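Local coordinates for uncharacterized protein (Porphyromonas gingivalis, PDB 1ZBS), which is a putative N-acetylglucosamine kinase of the actin-like ATPase (ASKHA) superfamily, probably transferring phosphate from ATP to an amino sugar, although its function is not established, at residues W14-E19 with G24-S29; Q55-I60 with S84-C89; Y64-G69 with Q276-N281. One frame throughout, in Å; residues are numbered along the deposited sequence.

Contact 1 of 3, residues W14-E19 with G24-S29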
loop_
_atom_site.group_PDB
_atom_site.type_symbol
_atom_site.label_atom_id
_atom_site.label_comp_id
_atom_site.label_asym_id
_atom_site.label_seq_id
_atom_site.Cartn_x
_atom_site.Cartn_y
_atom_site.Cartn_z
ATOM N N TRP A 14 3.713 26.587 13.617
ATOM C CA TRP A 14 4.280 27.232 14.793
ATOM C C TRP A 14 3.461 28.431 15.265
ATOM O O TRP A 14 2.746 29.069 14.479
ATOM C CB TRP A 14 5.706 27.720 14.514
ATOM C CG TRP A 14 6.718 26.652 14.271
ATOM C CD1 TRP A 14 7.108 26.151 13.064
ATOM C CD2 TRP A 14 7.496 25.968 15.260
ATOM N NE1 TRP A 14 8.090 25.198 13.240
ATOM C CE2 TRP A 14 8.345 25.065 14.579
ATOM C CE3 TRP A 14 7.560 26.032 16.656
ATOM C CZ2 TRP A 14 9.246 24.233 15.247
ATOM C CZ3 TRP A 14 8.460 25.201 17.325
ATOM C CH2 TRP A 14 9.290 24.314 16.617
ATOM N N CYS A 15 3.583 28.741 16.555
ATOM C CA CYS A 15 2.892 29.883 17.144
ATOM C C CYS A 15 3.574 30.400 18.401
ATOM O O CYS A 15 3.900 29.636 19.310
ATOM C CB CYS A 15 1.441 29.544 17.480
ATOM S SG CYS A 15 0.629 30.818 18.503
ATOM N N ILE A 16 3.798 31.707 18.431
ATOM C CA ILE A 16 4.402 32.355 19.582
ATOM C C ILE A 16 3.243 33.001 20.332
ATOM O O ILE A 16 2.675 33.989 19.873
ATOM C CB ILE A 16 5.419 33.438 19.158
ATOM C CG1 ILE A 16 6.612 32.790 18.457
ATOM C CG2 ILE A 16 5.899 34.208 20.374
ATOM C CD1 ILE A 16 7.687 33.776 18.049
ATOM N N ALA A 17 2.883 32.426 21.473
ATOM C CA ALA A 17 1.779 32.938 22.277
ATOM C C ALA A 17 2.249 33.575 23.585
ATOM O O ALA A 17 3.349 33.306 24.069
ATOM C CB ALA A 17 0.794 31.810 22.579
ATOM N N LYS A 18 1.392 34.417 24.152
ATOM C CA LYS A 18 1.674 35.089 25.412
ATOM C C LYS A 18 0.357 35.142 26.161
ATOM O O LYS A 18 -0.600 35.765 25.698
ATOM C CB LYS A 18 2.173 36.513 25.171
ATOM C CG LYS A 18 2.777 37.193 26.403
ATOM C CD LYS A 18 2.753 38.711 26.237
ATOM C CE LYS A 18 3.725 39.422 27.171
ATOM N NZ LYS A 18 5.153 39.249 26.761
ATOM N N GLU A 19 0.308 34.470 27.307
ATOM C CA GLU A 19 -0.895 34.430 28.135
ATOM C C GLU A 19 -2.162 34.121 27.334
ATOM O O GLU A 19 -3.094 34.926 27.290
ATOM C CB GLU A 19 -1.072 35.756 28.885
ATOM C CG GLU A 19 -0.811 35.656 30.392
ATOM C CD GLU A 19 0.662 35.811 30.764
ATOM O OE1 GLU A 19 1.142 36.973 30.858
ATOM O OE2 GLU A 19 1.350 34.771 30.953
ATOM N N GLY A 24 2.472 35.398 17.279
ATOM C CA GLY A 24 3.140 34.933 16.074
ATOM C C GLY A 24 2.524 33.639 15.557
ATOM O O GLY A 24 1.935 32.877 16.324
ATOM N N ARG A 25 2.655 33.390 14.257
ATOM C CA ARG A 25 2.107 32.191 13.639
ATOM C C ARG A 25 2.932 31.944 12.360
ATOM O O ARG A 25 2.687 32.549 11.313
ATOM C CB ARG A 25 0.605 32.422 13.359
ATOM C CG ARG A 25 -0.281 31.182 13.118
ATOM C CD ARG A 25 -0.260 30.125 14.245
ATOM N NE ARG A 25 -1.039 28.931 13.877
ATOM C CZ ARG A 25 -2.371 28.862 13.887
ATOM N NH1 ARG A 25 -3.084 29.919 14.261
ATOM N NH2 ARG A 25 -2.997 27.755 13.483
ATOM N N PHE A 26 3.940 31.075 12.476
ATOM C CA PHE A 26 4.841 30.747 11.364
ATOM C C PHE A 26 4.365 29.514 10.618
ATOM O O PHE A 26 3.430 28.837 11.040
ATOM C CB PHE A 26 6.259 30.478 11.885
ATOM C CG PHE A 26 6.705 31.446 12.933
ATOM C CD1 PHE A 26 7.378 31.000 14.063
ATOM C CD2 PHE A 26 6.431 32.806 12.804
ATOM C CE1 PHE A 26 7.768 31.891 15.054
ATOM C CE2 PHE A 26 6.815 33.711 13.785
ATOM C CZ PHE A 26 7.484 33.254 14.913
ATOM N N GLN A 27 5.040 29.210 9.517
ATOM C CA GLN A 27 4.685 28.060 8.699
ATOM C C GLN A 27 5.954 27.427 8.134
ATOM O O GLN A 27 6.530 27.944 7.181
ATOM C CB GLN A 27 3.792 28.518 7.539
ATOM C CG GLN A 27 2.684 27.553 7.138
ATOM C CD GLN A 27 1.451 27.704 8.018
ATOM O OE1 GLN A 27 1.361 27.112 9.101
ATOM N NE2 GLN A 27 0.496 28.511 7.558
ATOM N N THR A 28 6.399 26.325 8.728
ATOM C CA THR A 28 7.583 25.639 8.232
ATOM C C THR A 28 7.145 24.257 7.772
ATOM O O THR A 28 5.959 24.033 7.530
ATOM C CB THR A 28 8.663 25.485 9.320
ATOM O OG1 THR A 28 9.864 24.977 8.726
ATOM C CG2 THR A 28 8.209 24.518 10.390
ATOM N N SER A 29 8.081 23.324 7.663
ATOM C CA SER A 29 7.709 21.992 7.217
ATOM C C SER A 29 8.515 20.875 7.860
ATOM O O SER A 29 9.446 21.116 8.629
ATOM C CB SER A 29 7.837 21.907 5.693
ATOM O OG SER A 29 7.062 22.911 5.057
#

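Contact 2 of 3, residues Q55-I60 with S84-C89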
loop_
_atom_site.group_PDB
_atom_site.type_symbol
_atom_site.label_atom_id
_atom_site.label_comp_id
_atom_site.label_asym_id
_atom_site.label_seq_id
_atom_site.Cartn_x
_atom_site.Cartn_y
_atom_site.Cartn_z
ATOM N N GLN A 55 13.565 37.539 16.483
ATOM C CA GLN A 55 13.144 38.850 16.970
ATOM C C GLN A 55 12.865 38.697 18.459
ATOM O O GLN A 55 13.534 39.291 19.302
ATOM C CB GLN A 55 11.859 39.293 16.260
ATOM C CG GLN A 55 11.864 40.730 15.734
ATOM C CD GLN A 55 12.341 41.739 16.773
ATOM O OE1 GLN A 55 13.510 41.718 17.179
ATOM N NE2 GLN A 55 11.442 42.632 17.203
ATOM N N LYS A 56 11.865 37.888 18.781
ATOM C CA LYS A 56 11.529 37.659 20.174
ATOM C C LYS A 56 12.113 36.320 20.554
ATOM O O LYS A 56 11.572 35.616 21.403
ATOM C CB LYS A 56 10.024 37.629 20.368
ATOM C CG LYS A 56 9.343 36.671 19.441
ATOM C CD LYS A 56 8.690 37.421 18.325
ATOM C CE LYS A 56 7.425 38.099 18.806
ATOM N NZ LYS A 56 6.695 38.580 17.588
ATOM N N ALA A 57 13.221 35.974 19.912
ATOM C CA ALA A 57 13.888 34.711 20.181
ATOM C C ALA A 57 14.372 34.642 21.622
ATOM O O ALA A 57 14.566 33.559 22.168
ATOM C CB ALA A 57 15.063 34.534 19.227
ATOM N N SER A 58 14.564 35.802 22.237
ATOM C CA SER A 58 15.038 35.854 23.615
ATOM C C SER A 58 13.877 35.945 24.608
ATOM O O SER A 58 14.062 35.825 25.822
ATOM C CB SER A 58 15.990 37.040 23.782
ATOM O OG SER A 58 15.437 38.212 23.220
ATOM N N SER A 59 12.680 36.148 24.065
ATOM C CA SER A 59 11.459 36.249 24.853
ATOM C C SER A 59 10.846 34.861 25.048
ATOM O O SER A 59 9.894 34.697 25.812
ATOM C CB SER A 59 10.444 37.151 24.143
ATOM O OG SER A 59 10.987 38.438 23.880
ATOM N N ILE A 60 11.389 33.864 24.352
ATOM C CA ILE A 60 10.885 32.503 24.463
ATOM C C ILE A 60 11.368 31.862 25.751
ATOM O O ILE A 60 12.525 31.453 25.859
ATOM C CB ILE A 60 11.342 31.632 23.290
ATOM C CG1 ILE A 60 10.918 32.266 21.971
ATOM C CG2 ILE A 60 10.746 30.237 23.431
ATOM C CD1 ILE A 60 9.431 32.497 21.842
ATOM N N SER A 84 19.333 23.859 21.277
ATOM C CA SER A 84 20.477 24.542 20.687
ATOM C C SER A 84 19.973 25.742 19.890
ATOM O O SER A 84 20.718 26.685 19.614
ATOM C CB SER A 84 21.272 23.595 19.781
ATOM O OG SER A 84 21.934 22.597 20.547
HETATM N N MSE A 85 18.699 25.706 19.521
HETATM C CA MSE A 85 18.103 26.814 18.790
HETATM C C MSE A 85 17.963 27.980 19.768
HETATM O O MSE A 85 18.406 29.090 19.487
HETATM C CB MSE A 85 16.737 26.407 18.234
HETATM C CG MSE A 85 16.002 27.538 17.542
HETATM SE SE MSE A 85 14.520 26.902 16.489
HETATM C CE MSE A 85 13.186 26.756 17.882
ATOM N N LEU A 86 17.337 27.719 20.912
ATOM C CA LEU A 86 17.182 28.733 21.952
ATOM C C LEU A 86 17.847 28.167 23.199
ATOM O O LEU A 86 17.189 27.569 24.053
ATOM C CB LEU A 86 15.708 29.038 22.245
ATOM C CG LEU A 86 14.806 29.716 21.206
ATOM C CD1 LEU A 86 15.634 30.612 20.304
ATOM C CD2 LEU A 86 14.070 28.665 20.396
ATOM N N PRO A 87 19.177 28.338 23.303
ATOM C CA PRO A 87 19.995 27.861 24.425
ATOM C C PRO A 87 19.639 28.514 25.752
ATOM O O PRO A 87 19.998 28.011 26.824
ATOM C CB PRO A 87 21.417 28.184 23.971
ATOM C CG PRO A 87 21.229 29.418 23.140
ATOM C CD PRO A 87 20.005 29.071 22.325
ATOM N N HIS A 88 18.931 29.638 25.690
ATOM C CA HIS A 88 18.547 30.327 26.918
ATOM C C HIS A 88 17.095 30.081 27.290
ATOM O O HIS A 88 16.533 30.785 28.125
ATOM C CB HIS A 88 18.832 31.824 26.795
ATOM C CG HIS A 88 20.279 32.128 26.551
ATOM N ND1 HIS A 88 21.283 31.637 27.359
ATOM C CD2 HIS A 88 20.895 32.819 25.561
ATOM C CE1 HIS A 88 22.455 32.007 26.878
ATOM N NE2 HIS A 88 22.248 32.726 25.786
ATOM N N CYS A 89 16.497 29.070 26.669
ATOM C CA CYS A 89 15.116 28.713 26.950
ATOM C C CYS A 89 15.063 27.937 28.265
ATOM O O CYS A 89 15.909 27.082 28.515
ATOM C CB CYS A 89 14.553 27.846 25.828
ATOM S SG CYS A 89 12.780 27.573 25.989
#

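Contact 3 of 3, residues Y64-G69 with Q276-N281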
loop_
_atom_site.group_PDB
_atom_site.type_symbol
_atom_site.label_atom_id
_atom_site.label_comp_id
_atom_site.label_asym_id
_atom_site.label_seq_id
_atom_site.Cartn_x
_atom_site.Cartn_y
_atom_site.Cartn_z
ATOM N N TYR A 64 6.989 24.111 23.434
ATOM C CA TYR A 64 6.239 22.857 23.469
ATOM C C TYR A 64 6.035 22.376 22.029
ATOM O O TYR A 64 5.349 23.019 21.227
ATOM C CB TYR A 64 4.875 23.053 24.149
ATOM C CG TYR A 64 4.945 23.670 25.528
ATOM C CD1 TYR A 64 4.785 25.044 25.709
ATOM C CD2 TYR A 64 5.161 22.879 26.655
ATOM C CE1 TYR A 64 4.831 25.617 26.984
ATOM C CE2 TYR A 64 5.212 23.436 27.930
ATOM C CZ TYR A 64 5.042 24.807 28.091
ATOM O OH TYR A 64 5.067 25.355 29.359
ATOM N N PHE A 65 6.650 21.243 21.716
ATOM C CA PHE A 65 6.582 20.671 20.384
ATOM C C PHE A 65 5.776 19.384 20.352
ATOM O O PHE A 65 5.932 18.513 21.207
ATOM C CB PHE A 65 7.998 20.415 19.865
ATOM C CG PHE A 65 8.049 19.999 18.429
ATOM C CD1 PHE A 65 7.925 18.658 18.074
ATOM C CD2 PHE A 65 8.187 20.955 17.427
ATOM C CE1 PHE A 65 7.934 18.275 16.738
ATOM C CE2 PHE A 65 8.197 20.587 16.086
ATOM C CZ PHE A 65 8.071 19.245 15.739
ATOM N N TYR A 66 4.906 19.285 19.357
ATOM C CA TYR A 66 4.067 18.115 19.164
ATOM C C TYR A 66 4.223 17.682 17.714
ATOM O O TYR A 66 4.007 18.477 16.796
ATOM C CB TYR A 66 2.609 18.469 19.443
ATOM C CG TYR A 66 2.336 18.842 20.880
ATOM C CD1 TYR A 66 2.304 17.868 21.874
ATOM C CD2 TYR A 66 2.107 20.173 21.246
ATOM C CE1 TYR A 66 2.047 18.201 23.200
ATOM C CE2 TYR A 66 1.850 20.519 22.573
ATOM C CZ TYR A 66 1.820 19.522 23.545
ATOM O OH TYR A 66 1.557 19.841 24.852
ATOM N N GLY A 67 4.606 16.428 17.501
ATOM C CA GLY A 67 4.774 15.947 16.139
ATOM C C GLY A 67 4.810 14.439 16.016
ATOM O O GLY A 67 5.227 13.742 16.943
ATOM N N ALA A 68 4.371 13.932 14.869
ATOM C CA ALA A 68 4.371 12.494 14.631
ATOM C C ALA A 68 5.817 12.021 14.500
ATOM O O ALA A 68 6.597 12.603 13.750
ATOM C CB ALA A 68 3.596 12.172 13.358
ATOM N N GLY A 69 6.168 10.972 15.238
ATOM C CA GLY A 69 7.522 10.450 15.191
ATOM C C GLY A 69 8.280 10.804 16.457
ATOM O O GLY A 69 9.394 10.334 16.695
ATOM N N GLN A 276 -4.574 27.555 24.555
ATOM C CA GLN A 276 -5.298 27.662 25.813
ATOM C C GLN A 276 -4.779 26.636 26.822
ATOM O O GLN A 276 -4.756 26.903 28.021
ATOM C CB GLN A 276 -6.804 27.469 25.596
ATOM C CG GLN A 276 -7.502 28.637 24.894
ATOM C CD GLN A 276 -7.341 29.977 25.625
ATOM O OE1 GLN A 276 -6.249 30.549 25.664
ATOM N NE2 GLN A 276 -8.434 30.479 26.205
ATOM N N TYR A 277 -4.349 25.474 26.334
ATOM C CA TYR A 277 -3.845 24.426 27.213
ATOM C C TYR A 277 -2.610 24.875 27.988
ATOM O O TYR A 277 -2.573 24.793 29.210
ATOM C CB TYR A 277 -3.494 23.169 26.421
ATOM C CG TYR A 277 -2.860 22.108 27.289
ATOM C CD1 TYR A 277 -3.641 21.164 27.954
ATOM C CD2 TYR A 277 -1.480 22.094 27.509
ATOM C CE1 TYR A 277 -3.065 20.233 28.819
ATOM C CE2 TYR A 277 -0.896 21.174 28.372
ATOM C CZ TYR A 277 -1.693 20.249 29.024
ATOM O OH TYR A 277 -1.121 19.352 29.887
ATOM N N HIS A 278 -1.590 25.329 27.268
ATOM C CA HIS A 278 -0.364 25.786 27.903
ATOM C C HIS A 278 -0.546 27.161 28.522
ATOM O O HIS A 278 0.420 27.821 28.902
ATOM C CB HIS A 278 0.777 25.793 26.889
ATOM C CG HIS A 278 1.127 24.430 26.388
ATOM N ND1 HIS A 278 1.777 23.496 27.169
ATOM C CD2 HIS A 278 0.852 23.810 25.216
ATOM C CE1 HIS A 278 1.884 22.363 26.500
ATOM N NE2 HIS A 278 1.330 22.527 25.312
ATOM N N HIS A 279 -1.796 27.594 28.612
ATOM C CA HIS A 279 -2.114 28.875 29.213
ATOM C C HIS A 279 -2.776 28.579 30.549
ATOM O O HIS A 279 -2.758 29.406 31.456
ATOM C CB HIS A 279 -3.081 29.667 28.333
ATOM C CG HIS A 279 -3.563 30.937 28.965
ATOM N ND1 HIS A 279 -4.871 31.367 28.861
ATOM C CD2 HIS A 279 -2.916 31.873 29.695
ATOM C CE1 HIS A 279 -5.005 32.514 29.503
ATOM N NE2 HIS A 279 -3.834 32.844 30.018
ATOM N N ASN A 280 -3.352 27.382 30.657
ATOM C CA ASN A 280 -4.036 26.960 31.874
ATOM C C ASN A 280 -3.341 25.782 32.551
ATOM O O ASN A 280 -3.757 25.347 33.627
ATOM C CB ASN A 280 -5.480 26.553 31.569
ATOM C CG ASN A 280 -6.228 27.591 30.767
ATOM O OD1 ASN A 280 -6.098 28.790 31.001
ATOM N ND2 ASN A 280 -7.034 27.130 29.822
ATOM N N ASN A 281 -2.296 25.260 31.911
ATOM C CA ASN A 281 -1.543 24.124 32.445
ATOM C C ASN A 281 -0.048 24.374 32.391
ATOM O O ASN A 281 0.714 23.555 31.857
ATOM C CB ASN A 281 -1.836 22.843 31.663
ATOM C CG ASN A 281 -3.305 22.515 31.609
ATOM O OD1 ASN A 281 -4.037 23.031 30.767
ATOM N ND2 ASN A 281 -3.749 21.653 32.509
HETATM O O HOH W 1 2.139 24.631 29.990
#

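Contact 1 of 3, residues W14-E19 with G24-S29
Ile16 and Gly24 exchange backbone hydrogen bonds, the firmer ones of this antiparallel pair. Gly24 N reaches Ile16 O at 3.0 Å, in the carbonyl plane and on a lone pair. The return bond from Ile16 N to Gly24 O, also 3.0 Å, comes from 57° above the carbonyl plane. Between Trp14 and Phe26 both backbone bonds are weak. Strands 14-18 and 24-29 run at 170°, as arms of the hairpin at one margin of the N-terminal sheet.

Trp14, Ile16 and Phe26 share one face. Phe26 CD1 packs against Trp14 CB at 3.7 Å, and its far edge meets Ile16 CG1, with CZ at 3.7 Å. The Thr28 methyl CG2 lies at the NE1/CD1 edge of the indole, 3.3 Å from Trp14 CD1; its very short approach to NE1 is doubtful. With OG1 anti to the backbone N (chi1 -172°), CG2 falls between that N and the carbonyl carbon, facing the indole. OG1 bonds weakly to Glu48. Arg25, on the other face with Cys15, brings CD to 3.2 Å from the backbone Trp14 O, while its guanidinium forms a salt bridge with Asp13.

Further out, Val49, Ala52 and Ile53 of helix 38-53 pack on the Trp14 face. The contact thus has an apolar face there, a mixed one where Cys15 packs on helix 271-280 beside the charged Arg25, and a buried Trp14 NE1 with no polar partner in the model.

Contact 2 of 3, residues Q55-I60 with S84-C89
Leu86 meets Ala57 and Ile60 where two connections of the N-terminal alpha/beta domain run side by side. Residues 55-60 link helix 38-53 to strand 62-67, and residues 84-89 lead from the end of helix 75-85 towards strand 91-95. The latter belongs to a beta-alpha-beta crossover between neighbouring parallel strands, so the contact lies at the sheet end where strands 62-67 and 91-95 both begin.

The apolar contacts are few and loosely spaced. Leu86 CD1 faces the methyl of Ala57, CB, at 4.1 Å, and the branch point Leu86 CG lies 4.5 Å from Ile60 CB. Ile60 also borders the sulfur: its CG2 is 4.2 Å from Cys89 SG. Although the Ile60 CB bond points towards residues 84-89, the end of the side chain leads away; Ile60 also packs on Ile53 and Leu3, consistent with CB and CG2, not CD1, lying towards residues 84-89.

Backbone hydrogen bonds close turns within each connection. Cys89 N bonds to Leu86 O at 3.1 Å and closes a type I turn, which brings Leu86 and Cys89 together to face the other segment. Ser59 N bonds to Lys56 O at 2.9 Å and holds residues 56-59 in a matching tight bend. Outside the two segments, the backbone of Ser59 also pairs with Met1.

Two backbone oxygens are approached by side chains. Leu86 CD1 lies 3.6 Å from Ala57 O, and Cys89 SG, turned opposite its own backbone N (chi1 -171°), lies 3.9 Å from Ile60 O, no more than packing distance.

Contact 3 of 3, residues Y64-G69 with Q276-N281
The imidazole of His278 lies face to face on the phenol ring of Tyr64, the centroids 3.8 Å apart and the planes inclined by 20°. The stack is offset (parallel-displaced): His278 ND1 stands over the centre of the Tyr64 ring, while Tyr64 CG lies near the rim of the imidazole. The opposite face of the imidazole receives the edge of its helix neighbour Tyr277, whose CD2 sits 3.4 Å above that plane, over its centre. At the imidazole edge, Tyr66 and a water lie close to the ring plane; the Tyr66 and His278 rings meet rim to rim with planes at 33°.

This aromatic cluster joins the N-terminal sheet of the ASKHA-type fold to the helix near the C-terminus. Helix 271-280 follows the last strand of the second sheet, and so returns the chain to the first domain. Tyr64 and Tyr66 are alternate residues of strand 62-67 and both direct CB towards the helix, whereas Phe65 between them turns to the other face. Strand 64-67 and helix 276-280 have axes 11.7 Å apart, a separation spanned by these ring side chains. His278 CG lies anti to its carbonyl carbon (chi1 -65°), which carries the imidazole over Tyr64.

Hydrogen bonds fix the rotation of the imidazole between the face of Tyr64 and the edge of Tyr277. Tyr66 OH and His278 NE2 are bonded at 2.7 Å, with either able to be the donor, and Tyr66 OH has a second partner in Arg103. The other ring nitrogen turns to the water: His278 ND1 is 3.1 Å from it, and Tyr64 OH makes a weak bond to it. That water donates to the main chain beyond the helix, lying 2.6 Å from Asn281 O.

All three contacts belong to the N-terminal domain and its five-stranded sheet. Contacts 1 and 2 follow one another along the chain, whereas contacts 2 and 3 interleave, and contact 3 brings in a helix from near the C-terminus. Contact 1 is the nearest neighbour of both: its centre is about 13 Å from that of contact 2 and 12 Å from that of contact 3, and those two centres are 18 Å apart. Ile16 of contact 1 packs on Lys56 and Ile60 of contact 2, and Trp14 meets Phe65 of contact 3. The sheet thus carries helix 38-53 on one face and helix 271-280 on the other, tying both chain ends into one domain.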